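Local coordinates for protein KLLA0E08119p (Kluyveromyces lactis, PDB 3VA7) that probably catalyses the ATP- and biotin-dependent carboxylation of urea to urea-1-carboxylate, this piece holding the biotin carboxylase, carboxyltransferase and biotin-carrier parts of the enzyme, at residues 736-740 with 741-745; 278-281 with 282-286; 371-374 with 375-379. One frame throughout, in Å; residues are numbered along the deposited sequence.

Interaction 1. Residues 736-740 with 741-745. With BTI (5-(hexahydro-2-oxo-1H-thieno[3,4-D]imidazol-6-yl)pentanal), chain B.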
ATOM      1  N   ILE A 736     -20.541   2.302  18.700  1.00 25.89           N
ATOM      2  CA  ILE A 736     -21.341   1.118  18.405  1.00 26.37           C
ATOM      3  C   ILE A 736     -22.352   1.598  17.383  1.00 26.54           C
ATOM      4  O   ILE A 736     -23.307   2.272  17.704  1.00 26.63           O
ATOM      5  CB  ILE A 736     -21.902   0.487  19.700  1.00 26.10           C
ATOM      6  CG1 ILE A 736     -20.732   0.018  20.570  1.00 26.11           C
ATOM      7  CG2 ILE A 736     -22.704  -0.720  19.446  1.00 23.57           C
ATOM      8  CD1 ILE A 736     -21.146  -0.188  22.023  1.00 31.55           C
ATOM      9  N   ASN A 737     -22.073   1.276  16.129  1.00 27.57           N
ATOM     10  CA  ASN A 737     -22.741   1.855  14.959  1.00 28.23           C
ATOM     11  C   ASN A 737     -23.833   0.921  14.514  1.00 28.68           C
ATOM     12  O   ASN A 737     -23.579  -0.280  14.293  1.00 28.60           O
ATOM     13  CB  ASN A 737     -21.679   1.965  13.850  1.00 29.04           C
ATOM     14  CG  ASN A 737     -22.155   2.700  12.598  1.00 28.97           C
ATOM     15  OD1 ASN A 737     -21.836   2.270  11.515  1.00 31.97           O
ATOM     16  ND2 ASN A 737     -22.842   3.823  12.745  1.00 28.87           N
ATOM     17  N   PHE A 738     -25.037   1.467  14.387  1.00 28.80           N
ATOM     18  CA  PHE A 738     -26.196   0.717  13.959  1.00 29.04           C
ATOM     19  C   PHE A 738     -26.379   0.792  12.416  1.00 30.05           C
ATOM     20  O   PHE A 738     -27.076   1.689  11.887  1.00 31.01           O
ATOM     21  CB  PHE A 738     -27.453   1.186  14.727  1.00 28.35           C
ATOM     22  CG  PHE A 738     -27.691   0.431  16.018  1.00 29.04           C
ATOM     23  CD1 PHE A 738     -27.110   0.848  17.210  1.00 31.23           C
ATOM     24  CD2 PHE A 738     -28.478  -0.716  16.041  1.00 30.54           C
ATOM     25  CE1 PHE A 738     -27.288   0.106  18.390  1.00 32.32           C
ATOM     26  CE2 PHE A 738     -28.659  -1.446  17.206  1.00 29.21           C
ATOM     27  CZ  PHE A 738     -28.068  -1.029  18.378  1.00 30.57           C
ATOM     28  N   THR A 739     -25.776  -0.156  11.689  1.00 29.82           N
ATOM     29  CA  THR A 739     -25.866  -0.139  10.220  1.00 29.30           C
ATOM     30  C   THR A 739     -27.183  -0.770   9.907  1.00 29.31           C
ATOM     31  O   THR A 739     -27.265  -1.983   9.777  1.00 29.61           O
ATOM     32  CB  THR A 739     -24.743  -0.951   9.563  1.00 28.92           C
ATOM     33  OG1 THR A 739     -24.916  -2.346   9.897  1.00 29.07           O
ATOM     34  CG2 THR A 739     -23.386  -0.476  10.053  1.00 27.04           C
ATOM     35  N   GLY A 740     -28.225   0.038   9.789  1.00 29.68           N
ATOM     36  CA  GLY A 740     -29.617  -0.509   9.767  1.00 30.24           C
ATOM     37  C   GLY A 740     -29.991  -1.060  11.169  1.00 30.65           C
ATOM     38  O   GLY A 740     -29.813  -0.360  12.185  1.00 30.98           O
ATOM     39  N   ASP A 741     -30.425  -2.317  11.237  1.00 29.25           N
ATOM     40  CA  ASP A 741     -30.983  -2.890  12.438  1.00 29.40           C
ATOM     41  C   ASP A 741     -29.959  -3.760  13.238  1.00 29.07           C
ATOM     42  O   ASP A 741     -30.285  -4.395  14.233  1.00 27.66           O
ATOM     43  CB  ASP A 741     -32.249  -3.666  12.079  1.00 29.31           C
ATOM     44  CG  ASP A 741     -33.368  -2.763  11.577  1.00 34.24           C
ATOM     45  OD1 ASP A 741     -33.768  -1.838  12.332  1.00 39.13           O
ATOM     46  OD2 ASP A 741     -33.886  -2.976  10.443  1.00 34.16           O
ATOM     47  N   GLU A 742     -28.714  -3.746  12.808  1.00 29.40           N
ATOM     48  CA  GLU A 742     -27.687  -4.521  13.453  1.00 30.16           C
ATOM     49  C   GLU A 742     -26.491  -3.610  13.691  1.00 30.59           C
ATOM     50  O   GLU A 742     -26.189  -2.776  12.826  1.00 30.99           O
ATOM     51  CB  GLU A 742     -27.254  -5.630  12.540  1.00 30.68           C
ATOM     52  CG  GLU A 742     -28.280  -6.733  12.380  1.00 33.83           C
ATOM     53  CD  GLU A 742     -28.025  -7.548  11.130  1.00 35.35           C
ATOM     54  OE1 GLU A 742     -27.035  -8.286  11.093  1.00 34.44           O
ATOM     55  OE2 GLU A 742     -28.791  -7.405  10.159  1.00 39.29           O
ATOM     56  N   PRO A 743     -25.819  -3.759  14.864  1.00 30.50           N
ATOM     57  CA  PRO A 743     -24.711  -2.903  15.268  1.00 29.80           C
ATOM     58  C   PRO A 743     -23.368  -3.549  15.101  1.00 29.03           C
ATOM     59  O   PRO A 743     -23.266  -4.747  15.015  1.00 29.07           O
ATOM     60  CB  PRO A 743     -24.963  -2.676  16.760  1.00 29.98           C
ATOM     61  CG  PRO A 743     -25.571  -4.032  17.221  1.00 31.72           C
ATOM     62  CD  PRO A 743     -26.195  -4.699  15.950  1.00 30.81           C
ATOM     63  N   VAL A 744     -22.331  -2.732  15.092  1.00 28.89           N
ATOM     64  CA  VAL A 744     -20.998  -3.229  14.905  1.00 28.63           C
ATOM     65  C   VAL A 744     -20.083  -2.283  15.639  1.00 29.39           C
ATOM     66  O   VAL A 744     -20.305  -1.044  15.632  1.00 31.38           O
ATOM     67  CB  VAL A 744     -20.642  -3.300  13.415  1.00 28.55           C
ATOM     68  CG1 VAL A 744     -21.099  -2.019  12.659  1.00 28.53           C
ATOM     69  CG2 VAL A 744     -19.180  -3.572  13.226  1.00 26.66           C
ATOM     70  N   ILE A 745     -19.073  -2.839  16.292  1.00 27.71           N
ATOM     71  CA  ILE A 745     -18.144  -1.993  16.962  1.00 26.55           C
ATOM     72  C   ILE A 745     -17.016  -1.532  16.042  1.00 26.93           C
ATOM     73  O   ILE A 745     -16.220  -2.345  15.598  1.00 26.10           O
ATOM     74  CB  ILE A 745     -17.524  -2.665  18.190  1.00 26.92           C
ATOM     75  CG1 ILE A 745     -18.628  -3.226  19.114  1.00 23.44           C
ATOM     76  CG2 ILE A 745     -16.601  -1.641  18.939  1.00 25.39           C
ATOM     77  CD1 ILE A 745     -18.052  -4.202  20.084  1.00 21.78           C
TER
HETATM   78  C11 BTI B1901     -17.490  -4.682   9.279  1.00 25.60           C
HETATM   79  O11 BTI B1901     -18.339  -4.973   8.381  1.00 24.16           O
HETATM   80  C10 BTI B1901     -17.297  -3.265   9.899  1.00 21.46           C
HETATM   81  C9  BTI B1901     -18.206  -2.250   9.208  1.00 18.39           C
HETATM   82  C8  BTI B1901     -18.357  -0.905   9.906  1.00 21.52           C
HETATM   83  C7  BTI B1901     -19.611  -0.098   9.509  1.00 20.98           C
HETATM   84  C2  BTI B1901     -19.836   0.051   8.018  1.00 22.09           C
HETATM   85  S1  BTI B1901     -18.496   0.858   7.194  1.00 26.18           S
HETATM   86  C6  BTI B1901     -19.485   1.404   5.847  1.00 24.36           C
HETATM   87  C5  BTI B1901     -20.916   1.513   6.328  1.00 25.05           C
HETATM   88  N3  BTI B1901     -21.043   2.923   6.589  1.00 23.28           N
HETATM   89  C3  BTI B1901     -21.130   3.158   7.872  1.00 25.41           C
HETATM   90  O3  BTI B1901     -21.306   4.362   8.378  1.00 28.17           O
HETATM   91  N2  BTI B1901     -21.068   2.054   8.586  1.00 26.61           N
HETATM   92  C4  BTI B1901     -21.072   0.882   7.718  1.00 25.69           C
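F738 and P743 face each other across a tight hairpin in which the two sides of the sheet do different work. CB of P743 sits over the middle of the F738 ring, 3.8 Å from its centroid and 7° off the ring normal, a CH-pi contact in which the two side chains run side by side and point the same way. I736 extends this apolar side: its CG2, anti to the backbone N (chi1 -63° for CG1), reaches P743 CB at 4.0 Å, while its CG1 lies alongside CG1 of I745. F686 of helix 680-688 packs on I736 and F738, and F678 meets the F738 ring edge-to-face.

The other side carries N737, T739 and V744. With chi1 at -173° the N737 amide carbon lies anti to the backbone N, and OD1 accepts a hydrogen bond from N2 of the biotin group at 3.0 Å; ND2 is weakly hydrogen-bonded to the carbonyl of V757, which would help fix the rotation of the amide. T739 CG2 packs on the bicyclic ring, 3.6 Å from C4 of BTI, and T739 OG1 is hydrogen-bonded to R703 NH1. V744 divides its branches: CG1 packs on T739 CG2 at 3.8 Å, and CG2 approaches C10 of the biotin tail.

Along the backbone, N737 and V744 form an antiparallel hydrogen-bonded pair; N737 N to V744 O is nearly straight at 3.0 Å, and the return bond from V744 N to N737 O is more bent. The turn from T739 to E742 is type II', with G740 at positive phi, and D741 OD1 is hydrogen-bonded to W711 NE1. This beta hairpin, apolar on the face of I736, F738, P743 and I745 and lined with N737, T739 and V744 on the other, contributes to the biotin pocket in the carboxyltransferase domain.

Interaction 2. Residues 278-281 with 282-286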
ATOM      1  N   ALA A 278      53.618  -2.302 -15.819  1.00 65.28           N
ATOM      2  CA  ALA A 278      54.158  -3.237 -16.822  1.00 65.07           C
ATOM      3  C   ALA A 278      53.038  -4.101 -17.447  1.00 64.53           C
ATOM      4  O   ALA A 278      52.958  -4.275 -18.688  1.00 64.75           O
ATOM      5  CB  ALA A 278      55.289  -4.143 -16.222  1.00 64.88           C
ATOM      6  N   THR A 279      52.161  -4.616 -16.590  1.00 63.09           N
ATOM      7  CA  THR A 279      51.148  -5.543 -17.055  1.00 61.74           C
ATOM      8  C   THR A 279      49.835  -4.825 -17.510  1.00 61.11           C
ATOM      9  O   THR A 279      49.178  -5.287 -18.448  1.00 60.61           O
ATOM     10  CB  THR A 279      51.043  -6.748 -16.081  1.00 61.47           C
ATOM     11  OG1 THR A 279      49.804  -7.455 -16.244  1.00 60.81           O
ATOM     12  CG2 THR A 279      51.190  -6.264 -14.690  1.00 60.90           C
ATOM     13  N   ARG A 280      49.504  -3.678 -16.906  1.00 60.22           N
ATOM     14  CA  ARG A 280      48.419  -2.824 -17.415  1.00 59.65           C
ATOM     15  C   ARG A 280      48.710  -2.250 -18.801  1.00 59.18           C
ATOM     16  O   ARG A 280      47.854  -2.333 -19.689  1.00 58.97           O
ATOM     17  CB  ARG A 280      48.032  -1.686 -16.446  1.00 59.69           C
ATOM     18  CG  ARG A 280      47.144  -0.589 -17.091  1.00 60.33           C
ATOM     19  CD  ARG A 280      46.557   0.497 -16.148  1.00 64.27           C
ATOM     20  NE  ARG A 280      47.350   0.751 -14.943  1.00 68.40           N
ATOM     21  CZ  ARG A 280      47.057   0.285 -13.720  1.00 69.35           C
ATOM     22  NH1 ARG A 280      45.973  -0.456 -13.497  1.00 67.39           N
ATOM     23  NH2 ARG A 280      47.864   0.562 -12.708  1.00 69.89           N
ATOM     24  N   ALA A 281      49.890  -1.650 -18.986  1.00 58.67           N
ATOM     25  CA  ALA A 281      50.261  -1.063 -20.293  1.00 57.97           C
ATOM     26  C   ALA A 281      50.259  -2.115 -21.415  1.00 57.29           C
ATOM     27  O   ALA A 281      50.026  -1.792 -22.595  1.00 57.13           O
ATOM     28  CB  ALA A 281      51.614  -0.323 -20.223  1.00 57.87           C
ATOM     29  N   LYS A 282      50.475  -3.372 -21.040  1.00 56.11           N
ATOM     30  CA  LYS A 282      50.487  -4.434 -22.024  1.00 55.65           C
ATOM     31  C   LYS A 282      49.131  -5.125 -22.198  1.00 54.82           C
ATOM     32  O   LYS A 282      48.918  -5.900 -23.127  1.00 54.47           O
ATOM     33  CB  LYS A 282      51.692  -5.373 -21.795  1.00 56.32           C
ATOM     34  CG  LYS A 282      51.442  -6.747 -21.211  1.00 58.62           C
ATOM     35  CD  LYS A 282      52.739  -7.631 -21.272  1.00 63.43           C
ATOM     36  CE  LYS A 282      53.970  -6.994 -20.567  1.00 63.93           C
ATOM     37  NZ  LYS A 282      54.850  -8.074 -19.983  1.00 62.42           N
ATOM     38  N   MET A 283      48.200  -4.820 -21.312  1.00 54.58           N
ATOM     39  CA  MET A 283      46.829  -5.213 -21.528  1.00 54.04           C
ATOM     40  C   MET A 283      46.235  -4.213 -22.505  1.00 53.70           C
ATOM     41  O   MET A 283      45.526  -4.571 -23.446  1.00 53.18           O
ATOM     42  CB  MET A 283      46.079  -5.165 -20.224  1.00 54.72           C
ATOM     43  CG  MET A 283      46.031  -6.483 -19.460  1.00 55.76           C
ATOM     44  SD  MET A 283      45.507  -6.160 -17.749  1.00 57.89           S
ATOM     45  CE  MET A 283      44.769  -7.751 -17.355  1.00 58.15           C
ATOM     46  N   ARG A 284      46.558  -2.950 -22.278  1.00 53.49           N
ATOM     47  CA  ARG A 284      46.140  -1.891 -23.165  1.00 54.00           C
ATOM     48  C   ARG A 284      46.611  -2.186 -24.581  1.00 53.64           C
ATOM     49  O   ARG A 284      45.792  -2.364 -25.468  1.00 54.16           O
ATOM     50  CB  ARG A 284      46.646  -0.525 -22.683  1.00 54.41           C
ATOM     51  CG  ARG A 284      45.993  -0.039 -21.374  1.00 56.17           C
ATOM     52  CD  ARG A 284      46.782   1.091 -20.684  1.00 59.75           C
ATOM     53  NE  ARG A 284      46.968   2.259 -21.544  1.00 62.99           N
ATOM     54  CZ  ARG A 284      46.005   3.131 -21.847  1.00 67.38           C
ATOM     55  NH1 ARG A 284      44.761   2.971 -21.375  1.00 67.37           N
ATOM     56  NH2 ARG A 284      46.278   4.173 -22.631  1.00 68.93           N
ATOM     57  N   ALA A 285      47.925  -2.273 -24.793  1.00 52.91           N
ATOM     58  CA  ALA A 285      48.451  -2.427 -26.150  1.00 51.13           C
ATOM     59  C   ALA A 285      47.924  -3.667 -26.860  1.00 49.82           C
ATOM     60  O   ALA A 285      47.713  -3.622 -28.074  1.00 50.17           O
ATOM     61  CB  ALA A 285      49.969  -2.349 -26.188  1.00 51.24           C
ATOM     62  N   ALA A 286      47.666  -4.742 -26.119  1.00 48.01           N
ATOM     63  CA  ALA A 286      47.164  -5.989 -26.733  1.00 46.78           C
ATOM     64  C   ALA A 286      45.736  -5.787 -27.217  1.00 46.10           C
ATOM     65  O   ALA A 286      45.344  -6.231 -28.317  1.00 46.83           O
ATOM     66  CB  ALA A 286      47.236  -7.150 -25.756  1.00 46.30           C
TER
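In R280, chi1 (166°) sets CG opposite the backbone N, whereas in R284, one helical turn on, chi1 (-68°) sets CG opposite the carbonyl carbon. With these torsions the two chains run side by side on one flank of the alpha-helix 277-293, within the biotin carboxylase part of the enzyme, and R280 CG comes to 4.0 Å from R284 CD. Beyond this aliphatic contact the guanidinium planes are 61° apart, and R280 NE lies 6.8 Å from R284 NE. Each finds its own partner: R280 NH1 makes a salt bridge with E254, and R284 NH1 a weak hydrogen bond to the carbonyl of A251.

M283 lies on the buried flank, where its extended chain packs on F313, V237, I239 and F304 of the neighbouring strands. K282 bends back along the helix, so that its CE lies 3.5 Å from A278 O.

The backbone illustrates a shared acceptor. A285 N bonds to A281 O as usual in a helix, but R280 O takes two donors: R284 N comes nearly straight at 3.0 Å, while M283 N, also 3.0 Å away, stands above the carbonyl plane.

Interaction 3. Residues 371-374 with 375-379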
ATOM      1  N   GLU A 371      15.884  -8.524  -6.124  1.00 42.36           N
ATOM      2  CA  GLU A 371      16.163  -9.942  -5.878  1.00 44.45           C
ATOM      3  C   GLU A 371      16.196 -10.208  -4.384  1.00 45.73           C
ATOM      4  O   GLU A 371      16.497  -9.286  -3.580  1.00 45.82           O
ATOM      5  CB  GLU A 371      17.575 -10.280  -6.322  1.00 44.36           C
ATOM      6  CG  GLU A 371      17.745 -10.887  -7.639  1.00 44.70           C
ATOM      7  CD  GLU A 371      19.215 -10.849  -8.019  1.00 45.98           C
ATOM      8  OE1 GLU A 371      20.011 -10.441  -7.122  1.00 42.28           O
ATOM      9  OE2 GLU A 371      19.549 -11.200  -9.195  1.00 45.25           O
ATOM     10  N   ASN A 372      16.001 -11.480  -4.026  1.00 46.51           N
ATOM     11  CA  ASN A 372      16.130 -11.896  -2.634  1.00 47.02           C
ATOM     12  C   ASN A 372      17.413 -12.690  -2.296  1.00 47.79           C
ATOM     13  O   ASN A 372      17.510 -13.888  -2.568  1.00 48.29           O
ATOM     14  CB  ASN A 372      14.863 -12.650  -2.221  1.00 46.59           C
ATOM     15  CG  ASN A 372      14.808 -12.874  -0.750  1.00 46.35           C
ATOM     16  OD1 ASN A 372      15.729 -12.513  -0.042  1.00 44.29           O
ATOM     17  ND2 ASN A 372      13.735 -13.461  -0.274  1.00 48.65           N
ATOM     18  N   PRO A 373      18.419 -12.038  -1.701  1.00 48.83           N
ATOM     19  CA  PRO A 373      19.624 -12.817  -1.340  1.00 49.77           C
ATOM     20  C   PRO A 373      19.417 -13.997  -0.370  1.00 51.32           C
ATOM     21  O   PRO A 373      20.185 -14.974  -0.405  1.00 51.28           O
ATOM     22  CB  PRO A 373      20.522 -11.764  -0.725  1.00 49.12           C
ATOM     23  CG  PRO A 373      20.188 -10.556  -1.513  1.00 48.75           C
ATOM     24  CD  PRO A 373      18.690 -10.594  -1.649  1.00 48.74           C
ATOM     25  N   VAL A 374      18.369 -13.921   0.455  1.00 52.83           N
ATOM     26  CA  VAL A 374      18.058 -14.951   1.465  1.00 54.04           C
ATOM     27  C   VAL A 374      17.382 -16.186   0.852  1.00 55.27           C
ATOM     28  O   VAL A 374      17.562 -17.314   1.345  1.00 55.58           O
ATOM     29  CB  VAL A 374      17.186 -14.374   2.607  1.00 53.92           C
ATOM     30  CG1 VAL A 374      16.699 -15.465   3.543  1.00 54.00           C
ATOM     31  CG2 VAL A 374      17.943 -13.286   3.378  1.00 53.56           C
ATOM     32  N   LYS A 375      16.611 -15.982  -0.212  1.00 56.02           N
ATOM     33  CA  LYS A 375      16.031 -17.107  -0.940  1.00 57.12           C
ATOM     34  C   LYS A 375      16.618 -17.268  -2.353  1.00 57.24           C
ATOM     35  O   LYS A 375      15.881 -17.258  -3.342  1.00 57.66           O
ATOM     36  CB  LYS A 375      14.491 -17.026  -0.979  1.00 57.69           C
ATOM     37  CG  LYS A 375      13.760 -17.037   0.420  1.00 60.44           C
ATOM     38  CD  LYS A 375      14.357 -18.067   1.443  1.00 64.12           C
ATOM     39  CE  LYS A 375      13.693 -19.463   1.338  1.00 64.27           C
ATOM     40  NZ  LYS A 375      12.200 -19.304   1.302  1.00 63.10           N
ATOM     41  N   ASP A 376      17.935 -17.420  -2.451  1.00 57.32           N
ATOM     42  CA  ASP A 376      18.555 -17.856  -3.719  1.00 57.96           C
ATOM     43  C   ASP A 376      18.542 -16.821  -4.859  1.00 57.14           C
ATOM     44  O   ASP A 376      18.582 -17.184  -6.049  1.00 56.68           O
ATOM     45  CB  ASP A 376      17.874 -19.156  -4.232  1.00 59.08           C
ATOM     46  CG  ASP A 376      18.189 -20.379  -3.368  1.00 60.67           C
ATOM     47  OD1 ASP A 376      19.373 -20.780  -3.300  1.00 62.24           O
ATOM     48  OD2 ASP A 376      17.244 -20.941  -2.776  1.00 61.87           O
ATOM     49  N   PHE A 377      18.473 -15.542  -4.507  1.00 56.27           N
ATOM     50  CA  PHE A 377      18.490 -14.481  -5.517  1.00 55.49           C
ATOM     51  C   PHE A 377      17.341 -14.640  -6.526  1.00 55.69           C
ATOM     52  O   PHE A 377      17.478 -14.410  -7.734  1.00 55.28           O
ATOM     53  CB  PHE A 377      19.868 -14.393  -6.164  1.00 54.91           C
ATOM     54  CG  PHE A 377      20.968 -14.241  -5.162  1.00 53.32           C
ATOM     55  CD1 PHE A 377      21.532 -15.372  -4.553  1.00 51.43           C
ATOM     56  CD2 PHE A 377      21.410 -12.970  -4.790  1.00 50.16           C
ATOM     57  CE1 PHE A 377      22.536 -15.256  -3.603  1.00 49.75           C
ATOM     58  CE2 PHE A 377      22.410 -12.822  -3.847  1.00 51.85           C
ATOM     59  CZ  PHE A 377      22.982 -13.982  -3.235  1.00 51.96           C
ATOM     60  N   ARG A 378      16.202 -15.035  -5.964  1.00 55.72           N
ATOM     61  CA  ARG A 378      14.948 -15.164  -6.650  1.00 56.08           C
ATOM     62  C   ARG A 378      14.379 -13.751  -6.922  1.00 55.03           C
ATOM     63  O   ARG A 378      14.321 -12.900  -6.026  1.00 54.22           O
ATOM     64  CB  ARG A 378      14.026 -16.009  -5.753  1.00 57.09           C
ATOM     65  CG  ARG A 378      12.514 -15.883  -6.004  1.00 62.47           C
ATOM     66  CD  ARG A 378      11.675 -16.537  -4.870  1.00 70.16           C
ATOM     67  NE  ARG A 378      10.267 -16.118  -4.926  1.00 74.31           N
ATOM     68  CZ  ARG A 378       9.279 -16.783  -5.538  1.00 77.34           C
ATOM     69  NH1 ARG A 378       9.505 -17.941  -6.172  1.00 77.89           N
ATOM     70  NH2 ARG A 378       8.042 -16.285  -5.510  1.00 78.93           N
ATOM     71  N   PRO A 379      13.989 -13.492  -8.174  1.00 54.27           N
ATOM     72  CA  PRO A 379      13.516 -12.173  -8.563  1.00 53.70           C
ATOM     73  C   PRO A 379      12.314 -11.765  -7.736  1.00 53.18           C
ATOM     74  O   PRO A 379      11.483 -12.590  -7.393  1.00 53.96           O
ATOM     75  CB  PRO A 379      13.144 -12.345 -10.047  1.00 53.47           C
ATOM     76  CG  PRO A 379      12.982 -13.822 -10.241  1.00 54.35           C
ATOM     77  CD  PRO A 379      13.987 -14.431  -9.306  1.00 54.64           C
TER
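Hydrogen bonds converge on N372, which uses both its backbone and its side chain to shape the bend. N372 N donates to R378 O at 3.0 Å, and N372 O accepts from F377 N at 2.7 Å, with a weak hydrogen bond from K375 N as well. The F377 donor stands above the carbonyl plane of N372. On the side chain, CG is anti to the backbone N (chi1 -169°), which sets the amide oxygen at V374 N; N372 OD1 then accepts from V374 N at 3.0 Å, likewise from above its carbonyl plane.

That last bond closes an Asx turn at the head of the loop joining the strands 362-372 and 378-383, a beta hairpin in the biotin carboxylase C-terminal domain. D376 and F377, both in the left-handed region, turn the chain back to the second strand. Replacing N372 by a leucine would remove the amide oxygen and would probably leave V374 N without this acceptor and the start of the turn less firmly set.

A side-by-side contact joins the same amide to the loop: K375 CG lies 3.6 Å from N372 ND2.

Apolar contacts gather round the F377 ring. CA of P373 lies over one face, 3.9 Å from the ring centroid and displaced toward the rim, in a CH-pi contact, while P373 CB touches F377 CE2 at 3.8 Å; the proline and the phenylalanine side chains cross at about a right angle. Y448 adds an edge-to-face contact.

A carboxylate and a guanidinium also meet the ring. R261 makes a cation-pi contact with it. E371 brings OE1 to the ring edge, in its plane, 3.7 Å from F377 CD2, with the carboxylate turned 83° against the ring, and its OE2 is hydrogen-bonded to a glycerol, probably from the crystallisation liquor.

In the fold
Read from the N terminus, the three contacts come in series, none enclosing or crossing another. Interaction 2 comes first, within a single helix laid against strands of the ATP-binding region, and closes no loop beyond a helical turn. Interaction 3 follows, closing the short loop between two adjoining strands of the large antiparallel sheet; both belong to the biotin carboxylation region, with centres about 38 Å apart. Interaction 1 comes far later, closing a tighter hairpin in the carboxyltransferase domain beside the bound biotin. Its centre lies about 82 Å from that of interaction 2 and about 47 Å from that of interaction 3, across the chain's centre from both.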